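PDB 3N29: carboxynorspermidine decarboxylase from Campylobacter jejuni subsp. jejuni 81116, which catalyses the pyridoxal-phosphate-dependent decarboxylation of carboxynorspermidine, probably yielding the polyamine norspermidine and carbon dioxide. Local coordinates for residues D374-H377 / Y378-K382. Sequence-based numbering, arbitrary orientation.
With NSD (N-(3-aminopropyl)propane-1,3-diamine), chain D; PLP (pyridoxal-5'-phosphate), chain C; GOL (glycerol), chain E.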
loop_
_atom_site.group_PDB
_atom_site.type_symbol
_atom_site.label_atom_id
_atom_site.label_comp_id
_atom_site.label_asym_id
_atom_site.label_seq_id
_atom_site.Cartn_x
_atom_site.Cartn_y
_atom_site.Cartn_z
ATOM N N ASP A 374 -14.326 -10.532 -5.742
ATOM C CA ASP A 374 -14.129 -9.292 -6.510
ATOM C C ASP A 374 -12.896 -8.565 -6.110
ATOM O O ASP A 374 -12.935 -7.401 -5.643
ATOM C CB ASP A 374 -15.347 -8.377 -6.410
ATOM C CG ASP A 374 -15.283 -7.214 -7.382
ATOM O OD1 ASP A 374 -14.599 -7.365 -8.448
ATOM O OD2 ASP A 374 -15.971 -6.173 -7.100
ATOM N N GLN A 375 -11.773 -9.236 -6.282
ATOM C CA GLN A 375 -10.498 -8.744 -5.849
ATOM C C GLN A 375 -9.422 -8.625 -6.942
ATOM O O GLN A 375 -8.226 -8.721 -6.635
ATOM C CB GLN A 375 -9.988 -9.584 -4.678
ATOM C CG GLN A 375 -10.870 -9.516 -3.397
ATOM C CD GLN A 375 -10.942 -8.179 -2.800
ATOM O OE1 GLN A 375 -11.977 -7.778 -2.233
ATOM N NE2 GLN A 375 -9.934 -7.424 -3.006
ATOM N N ILE A 376 -9.813 -8.380 -8.167
ATOM C CA ILE A 376 -8.837 -8.210 -9.225
ATOM C C ILE A 376 -8.567 -6.745 -9.541
ATOM O O ILE A 376 -7.481 -6.439 -9.990
ATOM C CB ILE A 376 -9.175 -9.006 -10.556
ATOM C CG1 ILE A 376 -9.528 -10.443 -10.217
ATOM C CG2 ILE A 376 -7.969 -8.935 -11.497
ATOM C CD1 ILE A 376 -8.377 -11.315 -9.622
ATOM N N HIS A 377 -9.531 -5.842 -9.309
ATOM C CA HIS A 377 -9.345 -4.393 -9.666
ATOM C C HIS A 377 -8.963 -3.623 -8.410
ATOM O O HIS A 377 -9.422 -3.990 -7.326
ATOM C CB HIS A 377 -10.621 -3.846 -10.307
ATOM C CG HIS A 377 -11.817 -3.807 -9.390
ATOM N ND1 HIS A 377 -12.726 -4.830 -9.281
ATOM C CD2 HIS A 377 -12.267 -2.821 -8.570
ATOM C CE1 HIS A 377 -13.682 -4.484 -8.429
ATOM N NE2 HIS A 377 -13.393 -3.284 -7.951
ATOM N N TYR A 378 -7.996 -2.696 -8.513
ATOM C CA TYR A 378 -7.528 -1.841 -7.378
ATOM C C TYR A 378 -7.055 -2.704 -6.223
ATOM O O TYR A 378 -7.290 -2.396 -5.039
ATOM C CB TYR A 378 -8.640 -0.833 -6.952
ATOM C CG TYR A 378 -8.874 0.203 -8.038
ATOM C CD1 TYR A 378 -8.032 1.323 -8.147
ATOM C CD2 TYR A 378 -9.886 0.073 -8.960
ATOM C CE1 TYR A 378 -8.195 2.250 -9.067
ATOM C CE2 TYR A 378 -10.055 1.006 -9.976
ATOM C CZ TYR A 378 -9.192 2.099 -10.023
ATOM O OH TYR A 378 -9.363 3.034 -10.963
ATOM N N THR A 379 -6.403 -3.826 -6.569
ATOM C CA THR A 379 -5.839 -4.699 -5.556
ATOM C C THR A 379 -4.369 -4.957 -5.890
ATOM O O THR A 379 -3.438 -4.373 -5.319
ATOM C CB THR A 379 -6.572 -6.081 -5.484
ATOM O OG1 THR A 379 -6.805 -6.588 -6.845
ATOM C CG2 THR A 379 -7.895 -5.919 -4.705
ATOM N N ILE A 380 -4.183 -5.864 -6.832
ATOM C CA ILE A 380 -2.853 -6.259 -7.327
ATOM C C ILE A 380 -1.988 -5.045 -7.630
ATOM O O ILE A 380 -0.826 -4.968 -7.192
ATOM C CB ILE A 380 -2.972 -7.152 -8.571
ATOM C CG1 ILE A 380 -3.788 -8.419 -8.243
ATOM C CG2 ILE A 380 -1.588 -7.547 -9.101
ATOM C CD1 ILE A 380 -4.396 -9.075 -9.497
ATOM N N VAL A 381 -2.568 -4.088 -8.354
ATOM C CA VAL A 381 -1.852 -2.872 -8.774
ATOM C C VAL A 381 -1.336 -2.040 -7.613
ATOM O O VAL A 381 -0.510 -1.146 -7.851
ATOM C CB VAL A 381 -2.766 -1.962 -9.658
ATOM C CG1 VAL A 381 -3.108 -2.714 -11.016
ATOM C CG2 VAL A 381 -4.072 -1.534 -8.918
ATOM N N LYS A 382 -1.799 -2.292 -6.403
ATOM C CA LYS A 382 -1.386 -1.468 -5.303
ATOM C C LYS A 382 -1.055 -2.270 -4.075
ATOM O O LYS A 382 -1.117 -1.752 -2.928
ATOM C CB LYS A 382 -2.414 -0.388 -4.991
ATOM C CG LYS A 382 -3.748 -0.884 -4.500
ATOM C CD LYS A 382 -4.822 0.279 -4.765
ATOM C CE LYS A 382 -4.496 1.713 -4.283
ATOM N NZ LYS A 382 -4.642 1.942 -2.803
HETATM C C1 NSD D . -11.764 3.737 -9.033
HETATM N N1 NSD D . -13.085 3.259 -9.322
HETATM C C2 NSD D . -11.760 5.049 -8.323
HETATM N N2 NSD D . -9.485 5.497 -7.746
HETATM C C3 NSD D . -10.482 5.794 -8.472
HETATM N N3 NSD D . -7.886 2.266 -5.254
HETATM C C4 NSD D . -9.445 4.607 -6.846
HETATM C C5 NSD D . -8.121 4.452 -6.151
HETATM C C6 NSD D . -8.242 3.604 -4.910
HETATM N N1 PLP C . -9.015 7.981 -16.509
HETATM C C2 PLP C . -8.357 8.711 -15.560
HETATM C C2A PLP C . -7.683 10.006 -15.938
HETATM C C3 PLP C . -8.289 8.188 -14.231
HETATM O O3 PLP C . -7.610 8.906 -13.245
HETATM C C4 PLP C . -8.899 6.960 -13.909
HETATM C C4A PLP C . -8.776 6.404 -12.496
HETATM C C5 PLP C . -9.614 6.263 -14.895
HETATM C C6 PLP C . -9.647 6.810 -16.195
HETATM C C5A PLP C . -10.299 4.947 -14.605
HETATM O O4P PLP C . -11.188 5.050 -13.522
HETATM P P PLP C . -12.103 3.849 -13.070
HETATM O O1P PLP C . -11.178 2.671 -12.828
HETATM O O2P PLP C . -13.072 3.532 -14.234
HETATM O O3P PLP C . -12.893 4.283 -11.919
HETATM C C1 GOL E . -11.740 -1.751 -4.565
HETATM O O1 GOL E . -10.956 -0.620 -4.317
HETATM C C2 GOL E . -10.818 -2.818 -5.080
HETATM O O2 GOL E . -9.698 -2.561 -4.133
HETATM C C3 GOL E . -11.136 -4.233 -4.697
HETATM O O3 GOL E . -11.628 -4.895 -5.791
HETATM O O HOH W 1 -5.608 -4.607 -9.497
#
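Thr379 reaches back over four residues to Gln375: its OG1 gives a hydrogen bond to Gln375 O, 2.6 Å long, with the hydroxyl standing well above the carbonyl plane. A chi1 of 44° sets OG1 between the backbone N and carbonyl carbon of its own residue, where it faces this oxygen. Threonine suits the place because one short branch carries the donor while the other, CG2, packs against the Gln375 side chain, which crosses it at about a right angle. A water threads the same turn, donating to Ile376 O at 2.7 Å and accepting from Thr379 N and Val381 N, so one water ties that carbonyl to an amide of the short 3-10 segment 380-381. Next to it Ile376 and Ile380 lie side by side, Ile376 CG2 to Ile380 CD1 at 4.1 Å, and both rest on Tyr47 of strand 46-50.

The imidazole of His377 and the phenol of Tyr378 meet at their edges, His377 CD2 to Tyr378 CD2 at 3.8 Å, and a glycerol, probably a crystallisation additive, puts O3 over the imidazole face. The long, rigid tyrosine carries a donor to the cofactor: its OH gives a 2.6 Å hydrogen bond to O1P of pyridoxal phosphate. Norspermidine lies along the same phenol, with its C1 3.2 Å from Tyr378 CZ. Lys382 borders this ligand too: bends at chi3 and chi4 leave its CE 3.6 Å from norspermidine N3, while NZ forms salt bridges with Asp308 and with Glu303 of the second subunit. This loop thus completes a pocket for cofactor and polyamine at the subunit interface, as in fold-type III decarboxylases, which pair a beta/alpha barrel with a C-terminal sheet domain.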